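Local coordinates for pesticidal crystal protein CRY4AA (Bacillus thuringiensis, PDB 2C9K), which promotes colloid-osmotic lysis by binding to the midgut epithelial cells of insects, acting as a mosquito-larvicidal toxin, at residues 71-76 and 118-123; 78-83 and 108-113; 141-146 and 194-199. One frame throughout, in Å; residues are numbered along the deposited sequence.

Contact 1: 71-76 and 118-123; sequences NKILNR and IPELVN
Arg-76 and Glu-120 close the contact as a salt bridge whose carboxylate is shared unevenly. NH1 of Arg-76 does most of the work: it bonds to OE1 of Glu-120 at 2.9 Å and weakly to OE2 at 3.0 Å. OE1 lies near the guanidinium plane and is met on its syn side, somewhat tilted from the carboxylate plane. The two flat groups are turned 48° apart, so they are not coplanar, and the second prong, NH2 of Arg-76 to OE2 of Glu-120 at 3.3 Å, is weak. Ile-73 lays CG1, CG2 and CD1 against the charged OE2. The apolar pair is Leu-74 with Leu-121, CD2 to CD2 at 3.5 Å, crossing at about a right angle. Glu-120 gets this far because its CG stands anti to the backbone N (chi1 -162°) and the chain then runs extended. Arg-76, also extended, holds its guanidinium over CA of Ile-73. The salt bridge thus edges a buried patch in the helical bundle of the delta-endotoxin N-terminal domain, where segment 71-76, on helix 64-74 and the residues after it, meets helix 103-123. Helix 140-164 adjoins both, receiving Leu-74 on Ser-142 and Ile-118 on Ala-146.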
loop_
_atom_site.group_PDB
_atom_site.type_symbol
_atom_site.label_atom_id
_atom_site.label_comp_id
_atom_site.label_asym_id
_atom_site.label_seq_id
_atom_site.Cartn_x
_atom_site.Cartn_y
_atom_site.Cartn_z
ATOM N N ASN A 71 25.834 -2.142 2.169
ATOM C CA ASN A 71 25.629 -3.249 1.240
ATOM C C ASN A 71 26.425 -4.493 1.642
ATOM O O ASN A 71 26.007 -5.628 1.418
ATOM C CB ASN A 71 26.023 -2.808 -0.169
ATOM C CG ASN A 71 25.598 -3.796 -1.214
ATOM O OD1 ASN A 71 24.419 -4.121 -1.315
ATOM N ND2 ASN A 71 26.550 -4.285 -2.002
ATOM N N LYS A 72 27.579 -4.248 2.249
ATOM C CA LYS A 72 28.488 -5.287 2.705
ATOM C C LYS A 72 27.934 -5.976 3.947
ATOM O O LYS A 72 28.075 -7.185 4.116
ATOM C CB LYS A 72 29.832 -4.631 3.025
ATOM C CG LYS A 72 30.989 -5.551 3.350
ATOM C CD LYS A 72 32.221 -4.711 3.705
ATOM C CE LYS A 72 32.535 -3.672 2.608
ATOM N NZ LYS A 72 33.665 -2.750 2.942
ATOM N N ILE A 73 27.298 -5.190 4.808
ATOM C CA ILE A 73 26.730 -5.679 6.062
ATOM C C ILE A 73 25.451 -6.495 5.913
ATOM O O ILE A 73 25.308 -7.547 6.528
ATOM C CB ILE A 73 26.426 -4.503 7.025
ATOM C CG1 ILE A 73 27.718 -3.748 7.356
ATOM C CG2 ILE A 73 25.772 -5.026 8.299
ATOM C CD1 ILE A 73 27.520 -2.579 8.315
ATOM N N LEU A 74 24.513 -5.998 5.113
ATOM C CA LEU A 74 23.244 -6.684 4.911
ATOM C C LEU A 74 23.347 -7.870 3.961
ATOM O O LEU A 74 22.419 -8.669 3.854
ATOM C CB LEU A 74 22.192 -5.690 4.410
ATOM C CG LEU A 74 21.256 -5.041 5.440
ATOM C CD1 LEU A 74 21.803 -5.163 6.847
ATOM C CD2 LEU A 74 21.058 -3.590 5.075
ATOM N N ASN A 75 24.477 -7.982 3.271
ATOM C CA ASN A 75 24.692 -9.091 2.347
ATOM C C ASN A 75 25.210 -10.317 3.099
ATOM O O ASN A 75 25.626 -11.304 2.493
ATOM C CB ASN A 75 25.667 -8.685 1.240
ATOM C CG ASN A 75 24.954 -8.286 -0.047
ATOM O OD1 ASN A 75 23.787 -7.890 -0.023
ATOM N ND2 ASN A 75 25.657 -8.379 -1.177
ATOM N N ARG A 76 25.174 -10.246 4.428
ATOM C CA ARG A 76 25.608 -11.350 5.267
ATOM C C ARG A 76 24.411 -12.248 5.502
ATOM O O ARG A 76 24.552 -13.457 5.677
ATOM C CB ARG A 76 26.106 -10.850 6.618
ATOM C CG ARG A 76 27.384 -10.047 6.573
ATOM C CD ARG A 76 27.644 -9.462 7.940
ATOM N NE ARG A 76 28.808 -8.591 7.972
ATOM C CZ ARG A 76 29.045 -7.725 8.949
ATOM N NH1 ARG A 76 28.191 -7.627 9.963
ATOM N NH2 ARG A 76 30.132 -6.963 8.920
ATOM N N ILE A 118 21.118 -5.491 12.181
ATOM C CA ILE A 118 20.243 -4.336 12.040
ATOM C C ILE A 118 20.761 -3.156 12.866
ATOM O O ILE A 118 20.822 -2.032 12.368
ATOM C CB ILE A 118 18.789 -4.693 12.407
ATOM C CG1 ILE A 118 18.167 -5.492 11.256
ATOM C CG2 ILE A 118 17.989 -3.435 12.681
ATOM C CD1 ILE A 118 16.771 -5.985 11.523
ATOM N N PRO A 119 21.143 -3.388 14.135
ATOM C CA PRO A 119 21.645 -2.238 14.890
ATOM C C PRO A 119 22.949 -1.760 14.252
ATOM O O PRO A 119 23.232 -0.562 14.206
ATOM C CB PRO A 119 21.845 -2.805 16.288
ATOM C CG PRO A 119 20.763 -3.830 16.382
ATOM C CD PRO A 119 20.872 -4.520 15.037
ATOM N N GLU A 120 23.733 -2.706 13.746
ATOM C CA GLU A 120 24.997 -2.374 13.091
ATOM C C GLU A 120 24.678 -1.383 11.974
ATOM O O GLU A 120 25.223 -0.276 11.925
ATOM C CB GLU A 120 25.628 -3.634 12.492
ATOM C CG GLU A 120 27.109 -3.513 12.168
ATOM C CD GLU A 120 27.693 -4.811 11.612
ATOM O OE1 GLU A 120 27.332 -5.903 12.125
ATOM O OE2 GLU A 120 28.518 -4.738 10.671
ATOM N N LEU A 121 23.774 -1.798 11.090
ATOM C CA LEU A 121 23.344 -0.983 9.963
ATOM C C LEU A 121 23.034 0.444 10.386
ATOM O O LEU A 121 23.625 1.394 9.871
ATOM C CB LEU A 121 22.100 -1.598 9.322
ATOM C CG LEU A 121 21.468 -0.782 8.195
ATOM C CD1 LEU A 121 22.454 -0.675 7.052
ATOM C CD2 LEU A 121 20.180 -1.435 7.739
ATOM N N VAL A 122 22.113 0.590 11.329
ATOM C CA VAL A 122 21.716 1.912 11.804
ATOM C C VAL A 122 22.813 2.711 12.519
ATOM O O VAL A 122 22.875 3.934 12.396
ATOM C CB VAL A 122 20.482 1.806 12.736
ATOM C CG1 VAL A 122 20.233 3.125 13.439
ATOM C CG2 VAL A 122 19.260 1.418 11.921
ATOM N N ASN A 123 23.684 2.031 13.255
ATOM C CA ASN A 123 24.725 2.738 13.982
ATOM C C ASN A 123 25.984 3.031 13.182
ATOM O O ASN A 123 26.884 3.712 13.666
ATOM C CB ASN A 123 25.054 1.988 15.269
ATOM C CG ASN A 123 23.853 1.893 16.199
ATOM O OD1 ASN A 123 23.279 2.910 16.593
ATOM N ND2 ASN A 123 23.461 0.670 16.545
#

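Contact 2: 78-83 and 108-113; sequences FNVIST and QLVHYH
Val-80 lies over one face of the imidazole of His-113, its CB 4.2 Å from the ring centroid and 19° off the ring normal, a CH-pi contact offset toward the rim of the ring. The branches divide the work. CG2 of Val-80 reaches ND1 of His-113 at 3.6 Å, while CG1 goes to the root of the same side chain, 3.6 Å from CB of His-113, and on to the neighbouring turn, where it meets CG2 of Val-110 at 3.8 Å. Val-110 in turn sets that CG2 against the carbonyl O of Val-80, so one valine is met both at its side chain and at its backbone. In His-113, CG anti to the backbone N (chi1 163°) sends the ring out toward helix 77-89, and the turn about CB-CG (chi2 82°) sets the face it presents; the far end of the ring is then tied down by a hydrogen bond between its NE2 and OG of Ser-77. Helices 77-89 and 103-123 are here antiparallel neighbours in the alpha-helical bundle that forms the N-terminal, pore-forming domain of three-domain Cry toxins, and the axes of the two short segments approach to 9.6 Å. Val-80 has the largest buried area of the contact and lies against both Val-110 and His-113, about one turn apart. No hydrogen bond joins the two segments. Two hydroxyls of segment 78-83 turn back on their own backbone: OG of Ser-82 donates to O of Phe-78, and OG1 of Thr-83 donates to O of Asn-79 at 3.1 Å, from the face of that carbonyl opposite to the one reached by the N of Thr-83. Ile-81 packs on Phe-30 and Ile-34 of helix 29-37, and Val-110 on Val-153 of helix 140-164.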
loop_
_atom_site.group_PDB
_atom_site.type_symbol
_atom_site.label_atom_id
_atom_site.label_comp_id
_atom_site.label_asym_id
_atom_site.label_seq_id
_atom_site.Cartn_x
_atom_site.Cartn_y
_atom_site.Cartn_z
ATOM N N PHE A 78 22.503 -13.362 3.568
ATOM C CA PHE A 78 22.400 -14.400 2.551
ATOM C C PHE A 78 22.809 -15.769 3.078
ATOM O O PHE A 78 22.041 -16.728 3.008
ATOM C CB PHE A 78 23.248 -14.067 1.327
ATOM C CG PHE A 78 23.236 -15.151 0.290
ATOM C CD1 PHE A 78 22.048 -15.508 -0.345
ATOM C CD2 PHE A 78 24.395 -15.859 -0.012
ATOM C CE1 PHE A 78 22.012 -16.558 -1.266
ATOM C CE2 PHE A 78 24.371 -16.913 -0.934
ATOM C CZ PHE A 78 23.178 -17.262 -1.558
ATOM N N ASN A 79 24.024 -15.863 3.600
ATOM C CA ASN A 79 24.513 -17.127 4.126
ATOM C C ASN A 79 23.740 -17.573 5.362
ATOM O O ASN A 79 23.442 -18.759 5.515
ATOM C CB ASN A 79 26.010 -17.023 4.438
ATOM C CG ASN A 79 26.878 -17.283 3.216
ATOM O OD1 ASN A 79 28.062 -16.952 3.201
ATOM N ND2 ASN A 79 26.292 -17.892 2.190
ATOM N N VAL A 80 23.405 -16.631 6.236
ATOM C CA VAL A 80 22.670 -16.973 7.446
ATOM C C VAL A 80 21.246 -17.418 7.125
ATOM O O VAL A 80 20.647 -18.195 7.869
ATOM C CB VAL A 80 22.631 -15.787 8.441
ATOM C CG1 VAL A 80 21.787 -16.149 9.659
ATOM C CG2 VAL A 80 24.048 -15.426 8.872
ATOM N N ILE A 81 20.702 -16.934 6.015
ATOM C CA ILE A 81 19.350 -17.318 5.614
ATOM C C ILE A 81 19.390 -18.604 4.783
ATOM O O ILE A 81 18.511 -19.457 4.906
ATOM C CB ILE A 81 18.643 -16.167 4.813
ATOM C CG1 ILE A 81 17.904 -15.236 5.776
ATOM C CG2 ILE A 81 17.634 -16.729 3.825
ATOM C CD1 ILE A 81 18.786 -14.565 6.791
ATOM N N SER A 82 20.419 -18.746 3.953
ATOM C CA SER A 82 20.567 -19.927 3.112
ATOM C C SER A 82 20.707 -21.212 3.927
ATOM O O SER A 82 20.042 -22.208 3.648
ATOM C CB SER A 82 21.781 -19.769 2.199
ATOM O OG SER A 82 21.610 -18.674 1.317
ATOM N N THR A 83 21.578 -21.185 4.933
ATOM C CA THR A 83 21.797 -22.347 5.788
ATOM C C THR A 83 20.510 -22.694 6.532
ATOM O O THR A 83 20.105 -23.856 6.589
ATOM C CB THR A 83 22.914 -22.078 6.819
ATOM O OG1 THR A 83 24.130 -21.747 6.136
ATOM C CG2 THR A 83 23.144 -23.306 7.685
ATOM N N GLN A 108 18.270 -20.166 16.208
ATOM C CA GLN A 108 19.036 -19.355 17.148
ATOM C C GLN A 108 20.067 -18.470 16.456
ATOM O O GLN A 108 20.302 -17.337 16.878
ATOM C CB GLN A 108 19.750 -20.249 18.162
ATOM C CG GLN A 108 18.829 -21.012 19.094
ATOM C CD GLN A 108 19.592 -21.756 20.178
ATOM O OE1 GLN A 108 18.996 -22.436 21.018
ATOM N NE2 GLN A 108 20.918 -21.628 20.166
ATOM N N LEU A 109 20.696 -18.991 15.408
ATOM C CA LEU A 109 21.698 -18.224 14.673
ATOM C C LEU A 109 21.056 -17.110 13.854
ATOM O O LEU A 109 21.550 -15.980 13.837
ATOM C CB LEU A 109 22.512 -19.137 13.752
ATOM C CG LEU A 109 23.486 -20.101 14.431
ATOM C CD1 LEU A 109 24.258 -20.868 13.368
ATOM C CD2 LEU A 109 24.439 -19.325 15.328
ATOM N N VAL A 110 19.961 -17.425 13.169
ATOM C CA VAL A 110 19.272 -16.422 12.376
ATOM C C VAL A 110 18.750 -15.327 13.295
ATOM O O VAL A 110 18.723 -14.168 12.912
ATOM C CB VAL A 110 18.088 -17.018 11.577
ATOM C CG1 VAL A 110 17.310 -15.906 10.890
ATOM C CG2 VAL A 110 18.604 -17.995 10.532
ATOM N N HIS A 111 18.337 -15.679 14.507
ATOM C CA HIS A 111 17.841 -14.657 15.419
ATOM C C HIS A 111 18.996 -13.827 15.965
ATOM O O HIS A 111 18.823 -12.661 16.315
ATOM C CB HIS A 111 17.061 -15.280 16.575
ATOM C CG HIS A 111 16.583 -14.279 17.582
ATOM N ND1 HIS A 111 15.837 -13.173 17.236
ATOM C CD2 HIS A 111 16.760 -14.207 18.924
ATOM C CE1 HIS A 111 15.579 -12.461 18.321
ATOM N NE2 HIS A 111 16.128 -13.067 19.358
ATOM N N TYR A 112 20.177 -14.432 16.031
ATOM C CA TYR A 112 21.367 -13.749 16.533
ATOM C C TYR A 112 21.913 -12.827 15.450
ATOM O O TYR A 112 22.352 -11.713 15.735
ATOM C CB TYR A 112 22.442 -14.771 16.941
ATOM C CG TYR A 112 23.699 -14.135 17.491
ATOM C CD1 TYR A 112 23.698 -13.508 18.741
ATOM C CD2 TYR A 112 24.867 -14.088 16.729
ATOM C CE1 TYR A 112 24.825 -12.841 19.209
ATOM C CE2 TYR A 112 25.996 -13.427 17.185
ATOM C CZ TYR A 112 25.969 -12.801 18.424
ATOM O OH TYR A 112 27.080 -12.108 18.855
ATOM N N HIS A 113 21.881 -13.298 14.209
ATOM C CA HIS A 113 22.362 -12.515 13.082
ATOM C C HIS A 113 21.591 -11.206 12.919
ATOM O O HIS A 113 22.165 -10.184 12.543
ATOM C CB HIS A 113 22.239 -13.322 11.792
ATOM C CG HIS A 113 22.314 -12.486 10.552
ATOM N ND1 HIS A 113 23.508 -12.072 10.001
ATOM C CD2 HIS A 113 21.339 -11.947 9.783
ATOM C CE1 HIS A 113 23.265 -11.314 8.947
ATOM N NE2 HIS A 113 21.957 -11.222 8.793
#

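Contact 3: 141-146 and 194-199; sequences SSYAQA and TNYCVT
Tyr-143 meets both Tyr-196 and Cys-197, and between them these three residues carry the contact. The CD2-CE2 side of the Tyr-196 ring comes over one face of the ring of Tyr-143, with CE2 of Tyr-196 above its centre. The centroids are 4.5 Å apart and the planes stand at 52°, an oblique pairing intermediate between the textbook forms of aromatic contact. The closest approach of carbons between the two rings is doubtful. Cys-197 comes from another direction. Its SG lies at the edge of the Tyr-143 ring, close to the ring plane, 5.0 Å from the centroid and 3.9 Å from CE2 of Tyr-143, a sulfur-aromatic contact with the rim rather than the face. Tyr-143 therefore has consecutive residues of helix 183-208 on two sides, one side of a tilted tyrosine ring over its face and a thiol beside it. Both tyrosines project straight from their helices: CG is anti to the backbone N in Tyr-143 (chi1 178°) and in Tyr-196 (chi1 177°), which carries each ring far enough to meet the other between the two helices. No hydrogen bond spans the two segments. A polar group on helix 183-208 is settled locally, OG1 of Thr-199 donating to O of Asn-195 at 2.7 Å. OD1 of Asn-195 accepts from N of Tyr-565, linking the helical domain to the C-terminal beta domain. Helix 140-164 probably corresponds to the central helix of the bundle, as in other Cry toxins. Besides helix 183-208 it meets helix 103-123, where Tyr-143 packs on Ile-118 and Val-122, helix 222-240, where Gln-145 packs on Leu-239, and helix 46-58, where Ser-142 packs on Phe-50.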
loop_
_atom_site.group_PDB
_atom_site.type_symbol
_atom_site.label_atom_id
_atom_site.label_comp_id
_atom_site.label_asym_id
_atom_site.label_seq_id
_atom_site.Cartn_x
_atom_site.Cartn_y
_atom_site.Cartn_z
ATOM N N SER A 141 14.874 1.486 3.261
ATOM C CA SER A 141 14.322 0.429 2.424
ATOM C C SER A 141 15.060 -0.900 2.620
ATOM O O SER A 141 14.441 -1.960 2.618
ATOM C CB SER A 141 14.312 0.846 0.943
ATOM O OG SER A 141 15.600 0.835 0.367
ATOM N N SER A 142 16.376 -0.853 2.794
ATOM C CA SER A 142 17.151 -2.072 3.023
ATOM C C SER A 142 16.839 -2.558 4.444
ATOM O O SER A 142 16.744 -3.759 4.715
ATOM C CB SER A 142 18.646 -1.776 2.891
ATOM O OG SER A 142 18.931 -1.200 1.627
ATOM N N TYR A 143 16.682 -1.605 5.354
ATOM C CA TYR A 143 16.357 -1.920 6.727
ATOM C C TYR A 143 15.112 -2.794 6.733
ATOM O O TYR A 143 15.065 -3.828 7.402
ATOM C CB TYR A 143 16.065 -0.638 7.500
ATOM C CG TYR A 143 15.667 -0.871 8.939
ATOM C CD1 TYR A 143 16.630 -1.038 9.931
ATOM C CD2 TYR A 143 14.329 -0.947 9.306
ATOM C CE1 TYR A 143 16.272 -1.267 11.249
ATOM C CE2 TYR A 143 13.960 -1.185 10.625
ATOM C CZ TYR A 143 14.938 -1.341 11.594
ATOM O OH TYR A 143 14.581 -1.556 12.909
ATOM N N ALA A 144 14.105 -2.366 5.979
ATOM C CA ALA A 144 12.835 -3.075 5.898
ATOM C C ALA A 144 12.991 -4.530 5.497
ATOM O O ALA A 144 12.502 -5.410 6.198
ATOM C CB ALA A 144 11.886 -2.356 4.937
ATOM N N GLN A 145 13.658 -4.794 4.379
ATOM C CA GLN A 145 13.847 -6.173 3.951
ATOM C C GLN A 145 14.472 -7.004 5.068
ATOM O O GLN A 145 14.060 -8.136 5.315
ATOM C CB GLN A 145 14.724 -6.231 2.704
ATOM C CG GLN A 145 14.038 -5.740 1.441
ATOM C CD GLN A 145 12.764 -6.508 1.135
ATOM O OE1 GLN A 145 12.690 -7.712 1.360
ATOM N NE2 GLN A 145 11.759 -5.814 0.609
ATOM N N ALA A 146 15.461 -6.434 5.749
ATOM C CA ALA A 146 16.126 -7.127 6.849
ATOM C C ALA A 146 15.134 -7.469 7.958
ATOM O O ALA A 146 15.021 -8.627 8.360
ATOM C CB ALA A 146 17.253 -6.271 7.411
ATOM N N THR A 194 7.753 -1.815 13.198
ATOM C CA THR A 194 6.686 -0.982 12.663
ATOM C C THR A 194 6.935 0.480 13.025
ATOM O O THR A 194 7.045 1.322 12.142
ATOM C CB THR A 194 5.309 -1.405 13.214
ATOM O OG1 THR A 194 4.945 -2.674 12.659
ATOM C CG2 THR A 194 4.250 -0.379 12.844
ATOM N N ASN A 195 7.037 0.763 14.322
ATOM C CA ASN A 195 7.262 2.120 14.806
ATOM C C ASN A 195 8.536 2.787 14.286
ATOM O O ASN A 195 8.571 4.005 14.111
ATOM C CB ASN A 195 7.281 2.150 16.340
ATOM C CG ASN A 195 5.930 1.798 16.960
ATOM O OD1 ASN A 195 4.886 2.269 16.508
ATOM N ND2 ASN A 195 5.952 0.976 18.010
ATOM N N TYR A 196 9.582 2.004 14.039
ATOM C CA TYR A 196 10.837 2.571 13.551
ATOM C C TYR A 196 10.721 2.979 12.094
ATOM O O TYR A 196 11.068 4.103 11.736
ATOM C CB TYR A 196 11.988 1.576 13.702
ATOM C CG TYR A 196 13.297 2.107 13.149
ATOM C CD1 TYR A 196 14.009 3.101 13.824
ATOM C CD2 TYR A 196 13.796 1.661 11.923
ATOM C CE1 TYR A 196 15.177 3.642 13.291
ATOM C CE2 TYR A 196 14.962 2.193 11.384
ATOM C CZ TYR A 196 15.644 3.188 12.075
ATOM O OH TYR A 196 16.778 3.753 11.543
ATOM N N CYS A 197 10.247 2.060 11.255
ATOM C CA CYS A 197 10.078 2.325 9.827
ATOM C C CYS A 197 9.199 3.547 9.599
ATOM O O CYS A 197 9.526 4.419 8.791
ATOM C CB CYS A 197 9.434 1.127 9.129
ATOM S SG CYS A 197 10.450 -0.364 9.107
ATOM N N VAL A 198 8.075 3.597 10.308
ATOM C CA VAL A 198 7.152 4.706 10.168
ATOM C C VAL A 198 7.837 5.979 10.622
ATOM O O VAL A 198 7.755 7.004 9.942
ATOM C CB VAL A 198 5.865 4.485 10.990
ATOM C CG1 VAL A 198 4.968 5.709 10.890
ATOM C CG2 VAL A 198 5.138 3.249 10.486
ATOM N N THR A 199 8.520 5.920 11.762
ATOM C CA THR A 199 9.226 7.095 12.277
ATOM C C THR A 199 10.215 7.614 11.235
ATOM O O THR A 199 10.172 8.784 10.839
ATOM C CB THR A 199 10.027 6.770 13.570
ATOM O OG1 THR A 199 9.129 6.626 14.674
ATOM C CG2 THR A 199 11.013 7.871 13.875
#

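How the contacts relate
Contacts 1 and 2 share helix 103-123, which receives helix 64-74 and helix 77-89, consecutive in the chain, at successive points; they touch where CB of Arg-76 meets CE1 of His-113. Contact 3 lies deeper in the same bundle and joins two further helices. It adjoins contact 1 through Ile-118 with Tyr-143 and Val-122 with Tyr-196, but its nearest atoms stay about 7 Å from contact 2. Chemistry differs with place: a salt bridge lies at the rim of the buried contact 1, valines against an imidazole make the partly buried contact 2, and rings with sulfur make contact 3, the one nearest the chain centre. Only contact 1 carries hydrogen bonds between its segments.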